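Local structure of RNase NGR3 (Nicotiana glutinosa, 1VD3) at residues S123-N128 with Y174-C179; K130-T135 with K148-E153; E77-S82 with A115-R120. The protein probably cleaves RNA as a T2-family ribonuclease and binds the nucleotide 2'-UMP in its active-site pocket. One frame throughout, in Å; residues are numbered along the deposited sequence.

Overall arrangement
Contacts 1 and 2 adjoin: their centres lie about 10 Å apart, both use helix 125-131, and Leu125 CD2 meets Ile151 CG2 at 3.6 Å. Contact 1 sets the start of that helix against strand 171-181, whereas contact 2 sets its end against helix 144-155. Contact 3, on the preceding helix 109-123, has its centre about 12 Å from that of contact 1 and about 21 Å from that of contact 2. It lies nearest the nucleotide, with the side chain of Trp80 about 8 Å from bound 2'-UMP. In contact 1 the Leu178 side chain is about 13 Å from the nucleotide, while the Val176 side chain is about 9 Å from that of His43, a predicted active-site residue.

Contact 1. Residues S123-N128 with Y174-C179; sequences SNLLEN and YQVYLC
The hydroxyl OG of Ser123 is gripped by three groups, the carbonyl oxygens of Phe119 and Arg120 in the preceding helical turn and NE2 of Gln15 on strand 10-16, while CB of the same residue rests on CD1 of Leu178 at 3.8 Å. With chi1 at 65°, OG lies between the backbone N and the carbonyl carbon, which brings it back over its own helix; the methylene is left to meet the strand. The buried oxygen thus has its partners outside the apolar interface.

The contact proper is made by aliphatic carbons. Leu125 and Val176 reach toward each other tip to tip, and CD1 of Leu125 comes to 3.9 Å from CB of Val176. The two methyls of Val176 lie almost as close to that carbon, CG1 at 4.0 Å and CG2 at 4.1 Å, so a single leucine methyl is seated against the whole branch point. The other methyl, CD2 of Leu125, passes CD1 of Leu178 more loosely at 4.4 Å.

These residues join the short helix 125-131 to the central antiparallel sheet of the RNase T2 fold. Val176 and Leu178 alternate along strand 171-181 and turn one face of it to the helix, where Ile151 of helix 144-155 also covers both Leu125 and Val176. Gln175 and Tyr177 point to the other face; Gln175, which with Tyr174 forms a classic beta bulge opposite Glu162, is hydrogen-bonded through OE1 to ND1 of His43 and probably helps orient that predicted active-site ring. On the helical side the positive phi of Asn124, 37°, breaks helix 109-123 from helix 125-131 immediately before Leu125.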
loop_
_atom_site.group_PDB
_atom_site.type_symbol
_atom_site.label_atom_id
_atom_site.label_comp_id
_atom_site.label_asym_id
_atom_site.label_seq_id
_atom_site.Cartn_x
_atom_site.Cartn_y
_atom_site.Cartn_z
ATOM N N SER A 123 -2.552 -9.888 4.503
ATOM C CA SER A 123 -2.754 -8.849 5.507
ATOM C C SER A 123 -4.239 -8.647 5.792
ATOM O O SER A 123 -4.607 -8.232 6.885
ATOM C CB SER A 123 -2.098 -7.534 5.075
ATOM O OG SER A 123 -2.706 -7.002 3.917
ATOM N N ASN A 124 -5.078 -8.920 4.797
ATOM C CA ASN A 124 -6.533 -8.846 4.955
ATOM C C ASN A 124 -6.971 -7.687 5.857
ATOM O O ASN A 124 -7.732 -7.883 6.808
ATOM C CB ASN A 124 -6.997 -10.186 5.545
ATOM C CG ASN A 124 -8.466 -10.460 5.319
ATOM O OD1 ASN A 124 -8.988 -10.254 4.223
ATOM N ND2 ASN A 124 -9.138 -10.956 6.353
ATOM N N LEU A 125 -6.509 -6.479 5.545
ATOM C CA LEU A 125 -6.812 -5.304 6.362
ATOM C C LEU A 125 -8.287 -4.968 6.572
ATOM O O LEU A 125 -8.720 -4.750 7.704
ATOM C CB LEU A 125 -6.103 -4.072 5.794
ATOM C CG LEU A 125 -4.574 -4.123 5.665
ATOM C CD1 LEU A 125 -4.078 -2.778 5.163
ATOM C CD2 LEU A 125 -3.933 -4.458 7.009
ATOM N N LEU A 126 -9.047 -4.904 5.486
ATOM C CA LEU A 126 -10.466 -4.565 5.569
ATOM C C LEU A 126 -11.217 -5.478 6.530
ATOM O O LEU A 126 -11.946 -5.012 7.408
ATOM C CB LEU A 126 -11.106 -4.644 4.181
ATOM C CG LEU A 126 -12.531 -4.105 4.037
ATOM C CD1 LEU A 126 -12.551 -2.611 4.335
ATOM C CD2 LEU A 126 -13.033 -4.366 2.623
ATOM N N GLU A 127 -11.029 -6.783 6.361
ATOM C CA GLU A 127 -11.692 -7.769 7.204
ATOM C C GLU A 127 -11.173 -7.785 8.640
ATOM O O GLU A 127 -11.932 -8.037 9.580
ATOM C CB GLU A 127 -11.552 -9.155 6.579
ATOM C CG GLU A 127 -12.169 -9.255 5.192
ATOM C CD GLU A 127 -13.660 -8.972 5.196
ATOM O OE1 GLU A 127 -14.403 -9.727 5.860
ATOM O OE2 GLU A 127 -14.088 -7.996 4.539
ATOM N N ASN A 128 -9.883 -7.529 8.824
ATOM C CA ASN A 128 -9.347 -7.510 10.177
ATOM C C ASN A 128 -9.980 -6.359 10.948
ATOM O O ASN A 128 -10.233 -6.466 12.151
ATOM C CB ASN A 128 -7.823 -7.363 10.162
ATOM C CG ASN A 128 -7.117 -8.686 9.943
ATOM O OD1 ASN A 128 -7.474 -9.697 10.550
ATOM N ND2 ASN A 128 -6.102 -8.686 9.082
ATOM N N TYR A 174 -4.687 6.997 5.695
ATOM C CA TYR A 174 -4.322 7.107 4.288
ATOM C C TYR A 174 -3.563 5.884 3.794
ATOM O O TYR A 174 -3.965 5.259 2.812
ATOM C CB TYR A 174 -3.496 8.380 4.075
ATOM C CG TYR A 174 -2.918 8.556 2.682
ATOM C CD1 TYR A 174 -3.733 8.516 1.547
ATOM C CD2 TYR A 174 -1.552 8.780 2.504
ATOM C CE1 TYR A 174 -3.194 8.695 0.269
ATOM C CE2 TYR A 174 -1.006 8.961 1.238
ATOM C CZ TYR A 174 -1.826 8.917 0.127
ATOM O OH TYR A 174 -1.272 9.092 -1.120
ATOM N N GLN A 175 -2.463 5.545 4.463
ATOM C CA GLN A 175 -1.692 4.373 4.067
ATOM C C GLN A 175 -1.299 3.513 5.261
ATOM O O GLN A 175 -1.175 3.999 6.385
ATOM C CB GLN A 175 -0.451 4.790 3.264
ATOM C CG GLN A 175 -0.821 5.369 1.901
ATOM C CD GLN A 175 0.363 5.557 0.975
ATOM O OE1 GLN A 175 0.271 5.282 -0.220
ATOM N NE2 GLN A 175 1.477 6.039 1.516
ATOM N N VAL A 176 -1.128 2.222 5.010
ATOM C CA VAL A 176 -0.756 1.287 6.060
ATOM C C VAL A 176 0.532 0.592 5.664
ATOM O O VAL A 176 0.615 -0.017 4.595
ATOM C CB VAL A 176 -1.852 0.219 6.279
ATOM C CG1 VAL A 176 -1.411 -0.761 7.361
ATOM C CG2 VAL A 176 -3.158 0.896 6.679
ATOM N N TYR A 177 1.534 0.694 6.528
ATOM C CA TYR A 177 2.828 0.077 6.272
ATOM C C TYR A 177 3.038 -1.157 7.132
ATOM O O TYR A 177 2.830 -1.118 8.341
ATOM C CB TYR A 177 3.972 1.054 6.582
ATOM C CG TYR A 177 4.048 2.287 5.707
ATOM C CD1 TYR A 177 3.020 3.223 5.703
ATOM C CD2 TYR A 177 5.187 2.551 4.938
ATOM C CE1 TYR A 177 3.113 4.395 4.963
ATOM C CE2 TYR A 177 5.293 3.725 4.193
ATOM C CZ TYR A 177 4.250 4.643 4.213
ATOM O OH TYR A 177 4.332 5.817 3.493
ATOM N N LEU A 178 3.465 -2.241 6.497
ATOM C CA LEU A 178 3.783 -3.486 7.188
ATOM C C LEU A 178 5.137 -3.894 6.622
ATOM O O LEU A 178 5.485 -3.499 5.510
ATOM C CB LEU A 178 2.735 -4.565 6.891
ATOM C CG LEU A 178 1.385 -4.397 7.600
ATOM C CD1 LEU A 178 0.392 -5.412 7.066
ATOM C CD2 LEU A 178 1.573 -4.577 9.102
ATOM N N CYS A 179 5.913 -4.663 7.377
ATOM C CA CYS A 179 7.218 -5.087 6.892
ATOM C C CYS A 179 7.242 -6.555 6.514
ATOM O O CYS A 179 6.570 -7.376 7.136
ATOM C CB CYS A 179 8.297 -4.777 7.934
ATOM S SG CYS A 179 8.550 -2.980 8.044
#

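Contact 2. Residues K130-T135 with K148-E153; sequences KNAEIT and KKAIEE
The methyl groups of Ala132 and Ala150, rather than any flat groups, make this contact, meeting directly CB to CB at 3.5 Å. The backbones are correspondingly near, with the CA atoms of Ala132 and Ala150 5.9 Å apart.

CD1 of Ile134 is the second atom to reach the Ala150 methyl, at 4.2 Å. CG1 of Ile134 lies beside the backbone N (chi1 -60°) and CD1 is anti to CA (chi2 176°), an extended shape that brings the end of the side chain to Ala150. The methyl of Ala150 is thus met by both residues of the turn.

Between these two residues a Schellman motif ends helix 125-131. Glu133 is its C-prime residue with phi of 67°, its N bonding to Lys130 O, while Ile134 N returns to Leu129 O. This closure lets Ala132 and Ile134 both point toward helix 144-155. Leu129 adds to the apolar patch, touching Ile134, Ala150 and Ile151. Ile134 also packs on Ser146 and Ile147, the preceding turn of helix 144-155.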
loop_
_atom_site.group_PDB
_atom_site.type_symbol
_atom_site.label_atom_id
_atom_site.label_comp_id
_atom_site.label_asym_id
_atom_site.label_seq_id
_atom_site.Cartn_x
_atom_site.Cartn_y
_atom_site.Cartn_z
ATOM N N LYS A 130 -13.014 -5.050 10.271
ATOM C CA LYS A 130 -14.417 -5.391 10.495
ATOM C C LYS A 130 -14.539 -6.240 11.750
ATOM O O LYS A 130 -15.419 -6.018 12.580
ATOM C CB LYS A 130 -14.987 -6.159 9.299
ATOM C CG LYS A 130 -15.148 -5.318 8.043
ATOM C CD LYS A 130 -15.846 -6.103 6.941
ATOM C CE LYS A 130 -15.967 -5.283 5.667
ATOM N NZ LYS A 130 -16.631 -6.053 4.586
ATOM N N ASN A 131 -13.647 -7.214 11.888
ATOM C CA ASN A 131 -13.651 -8.086 13.053
ATOM C C ASN A 131 -13.618 -7.277 14.343
ATOM O O ASN A 131 -14.111 -7.728 15.377
ATOM C CB ASN A 131 -12.452 -9.031 13.002
ATOM C CG ASN A 131 -12.587 -10.082 11.922
ATOM O OD1 ASN A 131 -13.444 -9.975 11.040
ATOM N ND2 ASN A 131 -11.738 -11.101 11.976
ATOM N N ALA A 132 -13.042 -6.078 14.277
ATOM C CA ALA A 132 -12.940 -5.203 15.442
ATOM C C ALA A 132 -14.003 -4.109 15.404
ATOM O O ALA A 132 -13.918 -3.125 16.138
ATOM C CB ALA A 132 -11.544 -4.574 15.504
ATOM N N GLU A 133 -14.997 -4.293 14.541
ATOM C CA GLU A 133 -16.104 -3.349 14.379
ATOM C C GLU A 133 -15.706 -1.995 13.802
ATOM O O GLU A 133 -16.399 -0.998 14.000
ATOM C CB GLU A 133 -16.829 -3.133 15.711
ATOM C CG GLU A 133 -17.540 -4.366 16.240
ATOM C CD GLU A 133 -18.565 -4.025 17.304
ATOM O OE1 GLU A 133 -18.183 -3.428 18.335
ATOM O OE2 GLU A 133 -19.755 -4.350 17.107
ATOM N N ILE A 134 -14.591 -1.963 13.084
ATOM C CA ILE A 134 -14.124 -0.729 12.473
ATOM C C ILE A 134 -14.509 -0.770 11.000
ATOM O O ILE A 134 -13.917 -1.507 10.212
ATOM C CB ILE A 134 -12.593 -0.587 12.618
ATOM C CG1 ILE A 134 -12.223 -0.581 14.103
ATOM C CG2 ILE A 134 -12.119 0.689 11.940
ATOM C CD1 ILE A 134 -10.738 -0.534 14.369
ATOM N N THR A 135 -15.519 0.015 10.643
ATOM C CA THR A 135 -16.011 0.068 9.277
ATOM C C THR A 135 -16.048 1.502 8.760
ATOM O O THR A 135 -16.139 2.456 9.538
ATOM C CB THR A 135 -17.427 -0.543 9.188
ATOM O OG1 THR A 135 -18.304 0.151 10.080
ATOM C CG2 THR A 135 -17.393 -2.017 9.579
ATOM N N LYS A 148 -4.811 0.233 14.859
ATOM C CA LYS A 148 -3.513 -0.428 14.881
ATOM C C LYS A 148 -3.587 -1.818 15.514
ATOM O O LYS A 148 -3.025 -2.782 14.988
ATOM C CB LYS A 148 -2.491 0.437 15.628
ATOM C CG LYS A 148 -2.107 1.715 14.884
ATOM C CD LYS A 148 -1.219 2.629 15.723
ATOM C CE LYS A 148 0.104 1.975 16.079
ATOM N NZ LYS A 148 0.924 1.651 14.881
ATOM N N LYS A 149 -4.287 -1.928 16.639
ATOM C CA LYS A 149 -4.405 -3.209 17.325
ATOM C C LYS A 149 -5.187 -4.228 16.511
ATOM O O LYS A 149 -4.850 -5.413 16.498
ATOM C CB LYS A 149 -5.071 -3.033 18.691
ATOM C CG LYS A 149 -4.231 -2.275 19.704
ATOM C CD LYS A 149 -4.893 -2.308 21.077
ATOM C CE LYS A 149 -4.104 -1.510 22.101
ATOM N NZ LYS A 149 -4.045 -0.064 21.745
ATOM N N ALA A 150 -6.230 -3.766 15.832
ATOM C CA ALA A 150 -7.050 -4.654 15.018
ATOM C C ALA A 150 -6.222 -5.269 13.893
ATOM O O ALA A 150 -6.345 -6.459 13.593
ATOM C CB ALA A 150 -8.232 -3.891 14.441
ATOM N N ILE A 151 -5.388 -4.453 13.262
ATOM C CA ILE A 151 -4.540 -4.942 12.181
ATOM C C ILE A 151 -3.472 -5.858 12.772
ATOM O O ILE A 151 -3.171 -6.922 12.228
ATOM C CB ILE A 151 -3.854 -3.769 11.434
ATOM C CG1 ILE A 151 -4.912 -2.942 10.697
ATOM C CG2 ILE A 151 -2.805 -4.306 10.464
ATOM C CD1 ILE A 151 -4.393 -1.687 10.046
ATOM N N GLU A 152 -2.911 -5.436 13.898
ATOM C CA GLU A 152 -1.873 -6.194 14.574
ATOM C C GLU A 152 -2.341 -7.601 14.937
ATOM O O GLU A 152 -1.601 -8.567 14.767
ATOM C CB GLU A 152 -1.421 -5.437 15.825
ATOM C CG GLU A 152 -0.287 -6.082 16.587
ATOM C CD GLU A 152 0.290 -5.156 17.640
ATOM O OE1 GLU A 152 -0.495 -4.588 18.430
ATOM O OE2 GLU A 152 1.527 -4.995 17.680
ATOM N N GLU A 153 -3.570 -7.727 15.425
ATOM C CA GLU A 153 -4.073 -9.046 15.791
ATOM C C GLU A 153 -4.225 -9.942 14.568
ATOM O O GLU A 153 -3.920 -11.134 14.624
ATOM C CB GLU A 153 -5.424 -8.948 16.505
ATOM C CG GLU A 153 -5.918 -10.308 16.993
ATOM C CD GLU A 153 -7.279 -10.255 17.655
ATOM O OE1 GLU A 153 -8.274 -9.952 16.962
ATOM O OE2 GLU A 153 -7.351 -10.519 18.873
#

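Contact 3. Residues E77-S82 with A115-R120; sequences EKNWPS and AALDFR
Stacking of flat polar groups joins Asn79 to Arg120. The amide and guanidinium planes are 17° apart, and OD1 of Asn79 lies 3.3 Å above one face of the guanidinium, offset toward its rim. OD1 is 3.5 Å from NH2 of Arg120, but the angle is too poor for a hydrogen bond; the two planes are stacked with an offset, the side chains crossing at about a right angle. The arginine chain leaves its helix with CG anti to the backbone N (chi1 -167°) and bends at chi3, 69°, which turns the guanidinium flat against the amide.

Ionic pairing occurs at another atom: NH1 of Arg120 forms a salt bridge with OD2 of Asp39, while its NE is buried with no partner in the model. Replacing Arg120 by a leucine would probably leave Asp39 without its cationic mate and free the Asn79 amide to turn.

The contact links the C-terminal end of helix 73-79 to helix 109-123, in the helical part of the alpha+beta RNase T2 fold.

The apolar contacts involve Trp80 and Leu117. CZ3 of Trp80 is tight against CB of Ala116 at 3.4 Å, the methyl approaching the indole obliquely. More loosely, CD2 of Leu117 reaches CB of Asn79 at 4.2 Å. Trp80 follows the helix end and leads toward Ser82, part of a GMP-binding site in another complex of this protein. It meets Phe93 of the same site with ring planes at about 85°, and touches Glu97, a predicted active-site residue lining the 2'-UMP pocket. Its NE1 makes a weak hydrogen bond to the backbone oxygen of His43.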
loop_
_atom_site.group_PDB
_atom_site.type_symbol
_atom_site.label_atom_id
_atom_site.label_comp_id
_atom_site.label_asym_id
_atom_site.label_seq_id
_atom_site.Cartn_x
_atom_site.Cartn_y
_atom_site.Cartn_z
ATOM N N GLU A 77 -5.548 -4.420 -11.816
ATOM C CA GLU A 77 -6.340 -3.235 -12.122
ATOM C C GLU A 77 -7.280 -2.961 -10.960
ATOM O O GLU A 77 -7.679 -1.823 -10.731
ATOM C CB GLU A 77 -7.154 -3.439 -13.405
ATOM C CG GLU A 77 -6.304 -3.700 -14.633
ATOM C CD GLU A 77 -7.126 -3.790 -15.904
ATOM O OE1 GLU A 77 -8.147 -4.508 -15.905
ATOM O OE2 GLU A 77 -6.747 -3.148 -16.903
ATOM N N LYS A 78 -7.621 -4.009 -10.216
ATOM C CA LYS A 78 -8.528 -3.857 -9.084
ATOM C C LYS A 78 -7.860 -3.776 -7.715
ATOM O O LYS A 78 -8.405 -3.162 -6.803
ATOM C CB LYS A 78 -9.558 -4.990 -9.077
ATOM C CG LYS A 78 -10.588 -4.889 -10.194
ATOM C CD LYS A 78 -11.771 -5.804 -9.938
ATOM C CE LYS A 78 -12.827 -5.661 -11.028
ATOM N NZ LYS A 78 -14.042 -6.479 -10.739
ATOM N N ASN A 79 -6.690 -4.389 -7.566
ATOM C CA ASN A 79 -6.003 -4.375 -6.278
ATOM C C ASN A 79 -4.780 -3.468 -6.225
ATOM O O ASN A 79 -4.206 -3.261 -5.151
ATOM C CB ASN A 79 -5.588 -5.795 -5.876
ATOM C CG ASN A 79 -6.776 -6.715 -5.665
ATOM O OD1 ASN A 79 -7.798 -6.314 -5.108
ATOM N ND2 ASN A 79 -6.640 -7.961 -6.099
ATOM N N TRP A 80 -4.389 -2.933 -7.379
ATOM C CA TRP A 80 -3.229 -2.048 -7.467
ATOM C C TRP A 80 -3.505 -0.966 -8.509
ATOM O O TRP A 80 -2.700 -0.729 -9.415
ATOM C CB TRP A 80 -2.000 -2.853 -7.885
ATOM C CG TRP A 80 -0.694 -2.178 -7.605
ATOM C CD1 TRP A 80 -0.459 -0.833 -7.517
ATOM C CD2 TRP A 80 0.565 -2.822 -7.388
ATOM N NE1 TRP A 80 0.875 -0.603 -7.255
ATOM C CE2 TRP A 80 1.523 -1.807 -7.174
ATOM C CE3 TRP A 80 0.977 -4.162 -7.356
ATOM C CZ2 TRP A 80 2.874 -2.091 -6.930
ATOM C CZ3 TRP A 80 2.321 -4.445 -7.115
ATOM C CH2 TRP A 80 3.251 -3.410 -6.906
ATOM N N PRO A 81 -4.649 -0.283 -8.388
ATOM C CA PRO A 81 -5.011 0.766 -9.341
ATOM C C PRO A 81 -4.208 2.051 -9.202
ATOM O O PRO A 81 -3.590 2.309 -8.168
ATOM C CB PRO A 81 -6.478 1.000 -9.025
ATOM C CG PRO A 81 -6.484 0.887 -7.528
ATOM C CD PRO A 81 -5.638 -0.354 -7.295
ATOM N N SER A 82 -4.204 2.845 -10.266
ATOM C CA SER A 82 -3.548 4.142 -10.234
ATOM C C SER A 82 -4.696 5.134 -10.103
ATOM O O SER A 82 -5.639 5.097 -10.888
ATOM C CB SER A 82 -2.788 4.421 -11.528
ATOM O OG SER A 82 -2.311 5.755 -11.524
ATOM N N ALA A 115 4.020 -11.361 -5.220
ATOM C CA ALA A 115 4.289 -11.154 -3.803
ATOM C C ALA A 115 3.383 -10.052 -3.260
ATOM O O ALA A 115 2.746 -10.221 -2.226
ATOM C CB ALA A 115 5.756 -10.775 -3.598
ATOM N N ALA A 116 3.328 -8.926 -3.966
ATOM C CA ALA A 116 2.494 -7.806 -3.544
ATOM C C ALA A 116 1.040 -8.249 -3.420
ATOM O O ALA A 116 0.367 -7.960 -2.426
ATOM C CB ALA A 116 2.607 -6.662 -4.545
ATOM N N LEU A 117 0.557 -8.950 -4.440
ATOM C CA LEU A 117 -0.815 -9.437 -4.439
ATOM C C LEU A 117 -1.042 -10.403 -3.276
ATOM O O LEU A 117 -2.066 -10.326 -2.587
ATOM C CB LEU A 117 -1.132 -10.133 -5.771
ATOM C CG LEU A 117 -1.135 -9.235 -7.014
ATOM C CD1 LEU A 117 -1.299 -10.090 -8.259
ATOM C CD2 LEU A 117 -2.259 -8.208 -6.918
ATOM N N ASP A 118 -0.091 -11.305 -3.054
ATOM C CA ASP A 118 -0.208 -12.273 -1.965
ATOM C C ASP A 118 -0.226 -11.614 -0.590
ATOM O O ASP A 118 -1.032 -11.974 0.268
ATOM C CB ASP A 118 0.934 -13.292 -2.005
ATOM C CG ASP A 118 0.789 -14.296 -3.135
ATOM O OD1 ASP A 118 -0.301 -14.362 -3.742
ATOM O OD2 ASP A 118 1.765 -15.028 -3.405
ATOM N N PHE A 119 0.664 -10.656 -0.366
ATOM C CA PHE A 119 0.692 -10.001 0.932
ATOM C C PHE A 119 -0.509 -9.105 1.181
ATOM O O PHE A 119 -0.894 -8.892 2.329
ATOM C CB PHE A 119 2.009 -9.241 1.113
ATOM C CG PHE A 119 3.172 -10.149 1.389
ATOM C CD1 PHE A 119 4.149 -10.376 0.427
ATOM C CD2 PHE A 119 3.255 -10.829 2.598
ATOM C CE1 PHE A 119 5.189 -11.272 0.664
ATOM C CE2 PHE A 119 4.293 -11.729 2.846
ATOM C CZ PHE A 119 5.260 -11.951 1.875
ATOM N N ARG A 120 -1.110 -8.577 0.119
ATOM C CA ARG A 120 -2.290 -7.746 0.312
ATOM C C ARG A 120 -3.388 -8.677 0.841
ATOM O O ARG A 120 -4.109 -8.348 1.788
ATOM C CB ARG A 120 -2.758 -7.116 -1.007
ATOM C CG ARG A 120 -3.786 -6.000 -0.797
ATOM C CD ARG A 120 -4.584 -5.718 -2.056
ATOM N NE ARG A 120 -5.475 -6.832 -2.364
ATOM C CZ ARG A 120 -6.672 -7.013 -1.814
ATOM N NH1 ARG A 120 -7.145 -6.143 -0.927
ATOM N NH2 ARG A 120 -7.387 -8.082 -2.130
#